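Local coordinates for protein synaptotagmin-1 (Arabidopsis thaliana, PDB 7AS6) that helps keep the plasma membrane intact during freezing and osmotic stress, and probably binds phospholipids through its cytoplasmic part, whose first C2 domain is this chain, at residues H11-R16 / N59-F64; G28-V33 / K50-N55; H105-L110 / E133-Y138. One frame throughout, in Å; residues are numbered along the deposited sequence.

How the interactions relate
The chain enters the C2 sandwich on strand 8-18. Interaction 1 pairs this strand with 57-66 and so closes a loop of 42 residues. Interaction 2 falls within that loop and closes 16 residues of its own. It ties the start of strand 31-37, in the facing sheet, to the 50-55 turn that leads into strand 57-66. Val14 of interaction 1 packs on Val33 of interaction 2. Further on, interaction 3 joins strand 106-111 to 131-140, closes 22 residues and crosses neither earlier loop. Strand 131-140 lies beside 8-18, so interactions 1 and 3 share one sheet, their centres about 9 Å apart. Interactions 2 and 3 do not touch.

Interaction 1 (H11-R16 / N59-F64); sequences HVKVVR and NEEFKF. With EDO (1,2-ethanediol), chain H.
The Phe62 ring takes Val14 at its edge, with Val14 CG2 3.9 Å from CE2. The Phe64 ring is met likewise: Val12 CG2 lies near the ring plane, 3.9 Å from CD1. In both valines CG1 stands opposite the backbone N (chi1 near 180°). CG2 is the branch left beside the N, and it makes the ring contact. At the far end of the Phe62 ring an ethanediol, probably from the crystallisation liquor, approaches obliquely. Its O2 hydroxyl donates to Glu60 OE1 at 2.7 Å and its O1 hydroxyl to Glu61 O. Glu60 OE2 is held by Thr48. On the other side of the sheet His11 and Lys63 run alongside each other, with His11 ND1 3.3 Å from Lys63 CG. Lys13 and Glu61 meet through their aliphatic parts, CG to CG at 3.8 Å. The Arg16 guanidinium has Val15 CG1 over the centre of one face, and it forms a salt bridge to Glu57.

Between the strands runs an antiparallel ladder. Val12 exchanges two bonds with Phe62, and the one from Val12 N to Phe62 O is almost straight (176°). Val14 exchanges two with Glu60. Then the register slips. Asn59 and Glu60 both face Val14, a G1 beta bulge, and Asn59 N donates to Val15 O at 3.0 Å. Asn59 OD1 also rests 3.4 Å from Val15 CG1.

The pair forms one side of a sheet of the C2 beta sandwich. Strand 57-66 is its outermost strand within this chain, and 131-140 flanks 8-18 on the other side. There Val15 and Arg16 both face Glu133, a classic beta bulge. Val14, Phe62 and Phe64 reach across the sandwich to Ile35 on strand 31-37.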
# COMPACT_ATOMS: atom_id res chain seq x y z
N HIS A 11 11.82 0.70 2.66
CA HIS A 11 11.42 -0.51 1.96
C HIS A 11 10.02 -0.87 2.42
O HIS A 11 9.79 -1.07 3.62
CB HIS A 11 12.40 -1.66 2.23
CG HIS A 11 13.80 -1.39 1.78
ND1 HIS A 11 14.31 -1.87 0.59
CD2 HIS A 11 14.80 -0.68 2.35
CE1 HIS A 11 15.56 -1.47 0.45
NE2 HIS A 11 15.88 -0.74 1.51
N VAL A 12 9.08 -0.89 1.47
CA VAL A 12 7.65 -1.12 1.72
C VAL A 12 7.29 -2.48 1.15
O VAL A 12 7.42 -2.71 -0.06
CB VAL A 12 6.77 -0.03 1.08
CG1 VAL A 12 5.31 -0.26 1.47
CG2 VAL A 12 7.23 1.34 1.49
N LYS A 13 6.85 -3.37 2.00
CA LYS A 13 6.41 -4.67 1.54
C LYS A 13 4.90 -4.68 1.65
O LYS A 13 4.35 -4.36 2.72
CB LYS A 13 7.03 -5.80 2.36
CG LYS A 13 6.80 -7.19 1.75
CD LYS A 13 7.35 -8.29 2.64
CE LYS A 13 8.04 -9.38 1.84
NZ LYS A 13 8.78 -10.30 2.76
N VAL A 14 4.22 -4.97 0.55
CA VAL A 14 2.79 -5.26 0.59
C VAL A 14 2.64 -6.76 0.80
O VAL A 14 2.95 -7.56 -0.09
CB VAL A 14 2.07 -4.79 -0.68
CG1 VAL A 14 0.59 -5.14 -0.59
CG2 VAL A 14 2.26 -3.29 -0.86
N VAL A 15 2.14 -7.13 1.96
CA VAL A 15 2.13 -8.53 2.36
C VAL A 15 0.88 -9.21 1.83
O VAL A 15 0.96 -10.09 0.96
CB VAL A 15 2.22 -8.68 3.88
CG1 VAL A 15 2.18 -10.15 4.27
CG2 VAL A 15 3.50 -8.02 4.39
N ARG A 16 -0.28 -8.81 2.34
CA ARG A 16 -1.54 -9.42 1.95
C ARG A 16 -2.69 -8.47 2.27
O ARG A 16 -2.54 -7.49 3.00
CB ARG A 16 -1.73 -10.77 2.65
CG ARG A 16 -1.93 -10.67 4.16
CD ARG A 16 -1.85 -12.04 4.85
NE ARG A 16 -0.89 -12.01 5.95
CZ ARG A 16 0.30 -12.60 5.96
NH1 ARG A 16 0.70 -13.32 4.91
NH2 ARG A 16 1.10 -12.48 7.01
N ASN A 59 3.30 -10.16 -0.99
CA ASN A 59 4.68 -10.12 -0.51
C ASN A 59 5.59 -9.42 -1.52
O ASN A 59 6.68 -9.88 -1.85
CB ASN A 59 5.20 -11.51 -0.21
CG ASN A 59 4.59 -12.04 1.03
OD1 ASN A 59 4.50 -11.34 2.04
ND2 ASN A 59 4.09 -13.26 0.96
N GLU A 60 5.11 -8.29 -2.01
CA GLU A 60 5.79 -7.57 -3.06
C GLU A 60 6.43 -6.33 -2.45
O GLU A 60 5.86 -5.68 -1.57
CB GLU A 60 4.80 -7.22 -4.18
CG GLU A 60 4.65 -8.39 -5.16
CD GLU A 60 3.54 -8.19 -6.21
OE1 GLU A 60 3.34 -7.05 -6.68
OE2 GLU A 60 2.88 -9.20 -6.59
N GLU A 61 7.64 -6.03 -2.90
CA GLU A 61 8.47 -5.06 -2.21
C GLU A 61 8.72 -3.85 -3.10
O GLU A 61 8.98 -4.00 -4.29
CB GLU A 61 9.82 -5.69 -1.81
CG GLU A 61 9.85 -6.21 -0.38
CD GLU A 61 11.11 -5.77 0.36
OE1 GLU A 61 12.19 -5.72 -0.29
OE2 GLU A 61 11.03 -5.47 1.58
N PHE A 62 8.66 -2.67 -2.50
CA PHE A 62 8.89 -1.40 -3.17
C PHE A 62 9.85 -0.54 -2.35
O PHE A 62 9.86 -0.63 -1.12
CB PHE A 62 7.59 -0.67 -3.37
CG PHE A 62 6.53 -1.50 -4.02
CD1 PHE A 62 6.46 -1.58 -5.39
CD2 PHE A 62 5.65 -2.24 -3.25
CE1 PHE A 62 5.51 -2.36 -6.00
CE2 PHE A 62 4.70 -3.02 -3.84
CZ PHE A 62 4.63 -3.09 -5.23
N LYS A 63 10.63 0.31 -3.03
CA LYS A 63 11.54 1.25 -2.37
C LYS A 63 11.17 2.69 -2.73
O LYS A 63 10.91 3.00 -3.90
CB LYS A 63 12.99 1.00 -2.78
CG LYS A 63 13.63 -0.24 -2.20
CD LYS A 63 14.69 -0.81 -3.16
CE LYS A 63 15.48 0.30 -3.85
NZ LYS A 63 16.00 -0.14 -5.19
N PHE A 64 11.18 3.57 -1.73
CA PHE A 64 10.97 5.00 -1.90
C PHE A 64 12.11 5.79 -1.26
O PHE A 64 12.57 5.43 -0.18
CB PHE A 64 9.66 5.46 -1.27
CG PHE A 64 8.43 4.89 -1.93
CD1 PHE A 64 7.90 3.68 -1.51
CD2 PHE A 64 7.80 5.58 -2.96
CE1 PHE A 64 6.76 3.15 -2.12
CE2 PHE A 64 6.65 5.07 -3.57
CZ PHE A 64 6.14 3.86 -3.14
C1 EDO H . 7.47 -4.72 -7.75
O1 EDO H . 8.70 -4.98 -7.05
C2 EDO H . 6.37 -5.56 -7.10
O2 EDO H . 5.19 -5.54 -7.93

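Interaction 2 (G28-V33 / K50-N55); sequences GADPFV and KHKNLN. With CD (cadmium ion), chain B; EDO (1,2-ethanediol), chain G.
Asp30 turns the two oxygens of its carboxylate to different tasks, in the metal-binding loops at one end of the C2 sandwich. OD2 binds a cadmium ion at 2.4 Å, and six other atoms complete the site, among them atoms of Asp24, Asp80, Trp81 and Glu82. The site probably takes calcium in the cell, as in related C2 domains. OD1 receives Lys52 N at 2.7 Å, on its anti side and 27° out of the carboxylate plane. This second-shell bond helps fix the rotation of the carboxylate, together with the metal bond. Lys52 CG passes beside the same OD1, while the His51 ring is oblique to it. The nearest side-chain atom of His51 is about 2 Å from a second cadmium ion.

Backbone bonds hold the loops on both flanks of Asp30. Asn53 N donates to Ala29 O at 3.0 Å. Lys50 N donates to Pro31 O at 2.8 Å, in a nearly straight bond (174°). The Pro31 ring sets CG and CD against Asn53 O, a buried carbonyl with no hydrogen-bond partner in the model. At the other end Leu54 bends inward. Its CG swings to the side of the N (chi1 -57°), and CD2 comes 3.5 Å from Gly28 C and 3.7 Å from Ala29 CB. Asn53 OD1 accepts from Asn55 N at 3.0 Å, forming an Asx turn.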
# COMPACT_ATOMS: atom_id res chain seq x y z
N GLY A 28 -15.45 -12.63 -6.93
CA GLY A 28 -15.08 -11.78 -5.82
C GLY A 28 -14.43 -10.49 -6.26
O GLY A 28 -15.10 -9.47 -6.39
N ALA A 29 -13.12 -10.53 -6.50
CA ALA A 29 -12.40 -9.34 -6.93
C ALA A 29 -11.07 -9.77 -7.52
O ALA A 29 -10.65 -10.92 -7.40
CB ALA A 29 -12.18 -8.36 -5.78
N ASP A 30 -10.43 -8.83 -8.21
CA ASP A 30 -9.11 -9.04 -8.79
C ASP A 30 -8.23 -7.92 -8.28
O ASP A 30 -8.02 -6.92 -8.97
CB ASP A 30 -9.18 -9.07 -10.32
CG ASP A 30 -10.23 -10.04 -10.83
OD1 ASP A 30 -10.06 -11.27 -10.72
OD2 ASP A 30 -11.26 -9.60 -11.36
N PRO A 31 -7.71 -8.03 -7.05
CA PRO A 31 -7.08 -6.88 -6.42
C PRO A 31 -5.64 -6.66 -6.81
O PRO A 31 -4.86 -7.60 -7.02
CB PRO A 31 -7.19 -7.19 -4.92
CG PRO A 31 -7.30 -8.67 -4.84
CD PRO A 31 -8.09 -9.06 -6.05
N PHE A 32 -5.30 -5.38 -6.90
CA PHE A 32 -3.93 -4.89 -6.88
C PHE A 32 -3.87 -3.66 -5.97
O PHE A 32 -4.90 -3.07 -5.63
CB PHE A 32 -3.44 -4.59 -8.30
CG PHE A 32 -4.18 -3.47 -8.98
CD1 PHE A 32 -5.40 -3.71 -9.62
CD2 PHE A 32 -3.64 -2.20 -9.02
CE1 PHE A 32 -6.06 -2.69 -10.28
CE2 PHE A 32 -4.29 -1.17 -9.66
CZ PHE A 32 -5.50 -1.41 -10.30
N VAL A 33 -2.66 -3.27 -5.56
CA VAL A 33 -2.48 -2.13 -4.65
C VAL A 33 -1.66 -1.04 -5.34
O VAL A 33 -0.63 -1.34 -5.96
CB VAL A 33 -1.80 -2.57 -3.33
CG1 VAL A 33 -1.73 -1.42 -2.34
CG2 VAL A 33 -2.54 -3.76 -2.73
N LYS A 50 -3.99 -9.85 -8.50
CA LYS A 50 -4.30 -11.23 -8.10
C LYS A 50 -5.74 -11.56 -8.53
O LYS A 50 -6.68 -10.96 -8.01
CB LYS A 50 -4.16 -11.42 -6.60
CG LYS A 50 -2.77 -11.16 -6.05
CD LYS A 50 -1.75 -12.19 -6.51
CE LYS A 50 -0.41 -11.82 -5.86
NZ LYS A 50 0.60 -12.85 -6.23
N HIS A 51 -5.89 -12.54 -9.40
CA HIS A 51 -7.18 -12.84 -10.00
C HIS A 51 -8.05 -13.62 -9.04
O HIS A 51 -7.60 -14.60 -8.43
CB HIS A 51 -6.99 -13.64 -11.28
CG HIS A 51 -6.20 -12.92 -12.31
ND1 HIS A 51 -6.77 -11.98 -13.14
CD2 HIS A 51 -4.89 -12.95 -12.61
CE1 HIS A 51 -5.84 -11.50 -13.95
NE2 HIS A 51 -4.69 -12.06 -13.63
N LYS A 52 -9.30 -13.18 -8.93
CA LYS A 52 -10.36 -13.90 -8.24
C LYS A 52 -9.91 -14.33 -6.84
O LYS A 52 -9.85 -15.51 -6.50
CB LYS A 52 -10.80 -15.08 -9.10
CG LYS A 52 -11.52 -14.59 -10.39
CD LYS A 52 -11.71 -15.74 -11.37
CE LYS A 52 -12.39 -15.27 -12.64
NZ LYS A 52 -13.52 -14.36 -12.33
N ASN A 53 -9.64 -13.32 -6.01
CA ASN A 53 -9.01 -13.55 -4.70
C ASN A 53 -9.44 -12.42 -3.77
O ASN A 53 -9.02 -11.28 -3.96
CB ASN A 53 -7.49 -13.60 -4.86
CG ASN A 53 -6.80 -14.33 -3.72
OD1 ASN A 53 -7.32 -14.40 -2.61
ND2 ASN A 53 -5.60 -14.87 -3.99
N LEU A 54 -10.24 -12.72 -2.76
CA LEU A 54 -10.56 -11.73 -1.74
C LEU A 54 -9.57 -11.75 -0.58
O LEU A 54 -9.66 -10.88 0.30
CB LEU A 54 -11.97 -11.96 -1.20
CG LEU A 54 -13.09 -11.95 -2.23
CD1 LEU A 54 -14.40 -12.24 -1.53
CD2 LEU A 54 -13.16 -10.63 -2.98
N ASN A 55 -8.63 -12.70 -0.57
CA ASN A 55 -7.55 -12.74 0.42
C ASN A 55 -6.20 -12.82 -0.28
O ASN A 55 -5.42 -13.75 -0.08
CB ASN A 55 -7.75 -13.91 1.37
CG ASN A 55 -9.06 -13.82 2.11
OD1 ASN A 55 -9.19 -13.06 3.07
ND2 ASN A 55 -10.05 -14.55 1.63
CD CD B . -12.46 -7.49 -11.28
C1 EDO G . -1.65 -15.73 -5.53
O1 EDO G . -0.33 -15.28 -5.15
C2 EDO G . -2.44 -16.22 -4.32
O2 EDO G . -2.60 -15.14 -3.39
O HOH W 1 -13.03 -11.73 -10.38

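Interaction 3 (H105-L110 / E133-Y138); sequences HKAFTL and EVELLY. With NI (nickel (II) ion), chain D.
Phe108 and Leu136 make the tight part of this contact. Their side chains cross at about a right angle, with Phe108 CE2 3.7 Å from Leu136 CG and 3.8 Å from its CD1. Phe108 CG lies beside its own backbone N (chi1 -54°), which helps bring CE2 over to Leu136. Val134 closes up beside Phe108 more loosely, CG2 to CB at 4.2 Å. That methyl occupies the crowded position between its own backbone N and carbonyl carbon. All three side chains also touch Leu95 on strand 88-96, so this face looks toward the other sheet, with Val134 and Leu136 buried.

The backbones are locked by four hydrogen bonds. Lys106 exchanges two with Leu136, and Phe108 two with Val134. In the C2 beta sandwich this antiparallel ladder joins 106-111, the outermost strand of this sheet within the chain, to 131-140. Strand 131-140 is also bonded to 8-18 on its other side.

The opposite face holds Ala107, Thr109, Glu133 and Glu135 and is more open. Ala107 and Thr109 are exposed. Thr109 and Glu133 run abreast, OG1 to CG at 3.9 Å. Glu133 OE1 forms a salt bridge with Arg16 NE. Glu135 extends past Ala107 toward His105 and leaves OE1 3.9 Å from His105 CB. The carboxylate and imidazole planes are about 80° apart. His105 is exposed too. Its CE1 touches Leu137 CD2 at 3.8 Å, and NE2 binds a nickel ion at 2.5 Å.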
# COMPACT_ATOMS: atom_id res chain seq x y z
N HIS A 105 12.29 -4.39 10.71
CA HIS A 105 11.04 -4.68 10.01
C HIS A 105 9.89 -4.41 10.97
O HIS A 105 9.81 -5.00 12.05
CB HIS A 105 11.01 -6.13 9.54
CG HIS A 105 12.21 -6.53 8.75
ND1 HIS A 105 12.27 -6.41 7.38
CD2 HIS A 105 13.41 -7.03 9.15
CE1 HIS A 105 13.46 -6.83 6.96
NE2 HIS A 105 14.16 -7.21 8.01
N LYS A 106 9.02 -3.48 10.59
CA LYS A 106 7.85 -3.16 11.40
C LYS A 106 6.60 -3.39 10.57
O LYS A 106 6.46 -2.80 9.49
CB LYS A 106 7.92 -1.73 11.93
CG LYS A 106 6.84 -1.40 12.97
CD LYS A 106 7.21 -0.16 13.80
CE LYS A 106 6.02 0.32 14.63
NZ LYS A 106 6.22 1.71 15.17
N ALA A 107 5.71 -4.24 11.06
CA ALA A 107 4.51 -4.63 10.36
C ALA A 107 3.34 -3.80 10.85
O ALA A 107 3.26 -3.46 12.04
CB ALA A 107 4.22 -6.11 10.57
N PHE A 108 2.43 -3.46 9.93
CA PHE A 108 1.24 -2.68 10.23
C PHE A 108 0.04 -3.35 9.59
O PHE A 108 0.14 -3.94 8.51
CB PHE A 108 1.34 -1.23 9.71
CG PHE A 108 2.57 -0.50 10.17
CD1 PHE A 108 2.54 0.27 11.33
CD2 PHE A 108 3.75 -0.57 9.46
CE1 PHE A 108 3.67 0.95 11.77
CE2 PHE A 108 4.89 0.11 9.89
CZ PHE A 108 4.85 0.86 11.05
N THR A 109 -1.11 -3.23 10.25
CA THR A 109 -2.39 -3.64 9.67
C THR A 109 -3.26 -2.40 9.50
O THR A 109 -3.66 -1.78 10.50
CB THR A 109 -3.09 -4.67 10.54
OG1 THR A 109 -2.25 -5.82 10.68
CG2 THR A 109 -4.41 -5.07 9.91
N LEU A 110 -3.56 -2.04 8.26
CA LEU A 110 -4.38 -0.88 7.95
C LEU A 110 -5.77 -1.35 7.56
O LEU A 110 -5.92 -2.18 6.66
CB LEU A 110 -3.76 -0.06 6.81
CG LEU A 110 -2.27 0.20 6.98
CD1 LEU A 110 -1.67 0.90 5.77
CD2 LEU A 110 -2.05 1.02 8.24
N GLU A 133 -2.22 -5.65 5.08
CA GLU A 133 -1.04 -5.86 5.93
C GLU A 133 0.22 -5.52 5.16
O GLU A 133 0.43 -6.02 4.05
CB GLU A 133 -0.98 -7.29 6.46
CG GLU A 133 -2.25 -7.65 7.23
CD GLU A 133 -2.14 -8.95 8.02
OE1 GLU A 133 -1.10 -9.64 7.89
OE2 GLU A 133 -3.09 -9.27 8.77
N VAL A 134 1.04 -4.63 5.73
CA VAL A 134 2.24 -4.13 5.07
C VAL A 134 3.39 -4.12 6.08
O VAL A 134 3.19 -4.27 7.29
CB VAL A 134 2.05 -2.71 4.49
CG1 VAL A 134 0.77 -2.62 3.66
CG2 VAL A 134 2.01 -1.70 5.60
N GLU A 135 4.61 -3.95 5.57
CA GLU A 135 5.81 -3.80 6.40
C GLU A 135 6.65 -2.65 5.89
O GLU A 135 6.68 -2.38 4.68
CB GLU A 135 6.71 -5.03 6.39
CG GLU A 135 6.20 -6.26 7.08
CD GLU A 135 7.21 -7.38 6.95
OE1 GLU A 135 8.41 -7.06 6.73
OE2 GLU A 135 6.81 -8.57 7.04
N LEU A 136 7.34 -2.00 6.80
CA LEU A 136 8.27 -0.94 6.44
C LEU A 136 9.62 -1.26 7.03
O LEU A 136 9.72 -1.72 8.17
CB LEU A 136 7.79 0.42 6.95
CG LEU A 136 6.39 0.90 6.59
CD1 LEU A 136 6.20 2.31 7.12
CD2 LEU A 136 6.14 0.86 5.09
N LEU A 137 10.67 -1.03 6.25
CA LEU A 137 12.05 -1.10 6.73
C LEU A 137 12.75 0.18 6.29
O LEU A 137 12.94 0.41 5.09
CB LEU A 137 12.78 -2.33 6.21
CG LEU A 137 14.27 -2.36 6.54
CD1 LEU A 137 14.49 -2.39 8.05
CD2 LEU A 137 14.97 -3.53 5.87
N TYR A 138 13.13 1.02 7.25
CA TYR A 138 13.77 2.29 6.94
C TYR A 138 15.28 2.13 7.03
O TYR A 138 15.81 1.77 8.08
CB TYR A 138 13.28 3.39 7.87
CG TYR A 138 13.93 4.72 7.57
CD1 TYR A 138 13.92 5.24 6.28
CD2 TYR A 138 14.56 5.46 8.57
CE1 TYR A 138 14.51 6.44 5.99
CE2 TYR A 138 15.17 6.67 8.29
CZ TYR A 138 15.14 7.15 6.99
OH TYR A 138 15.72 8.36 6.68
NI NI D . 16.50 -8.04 7.87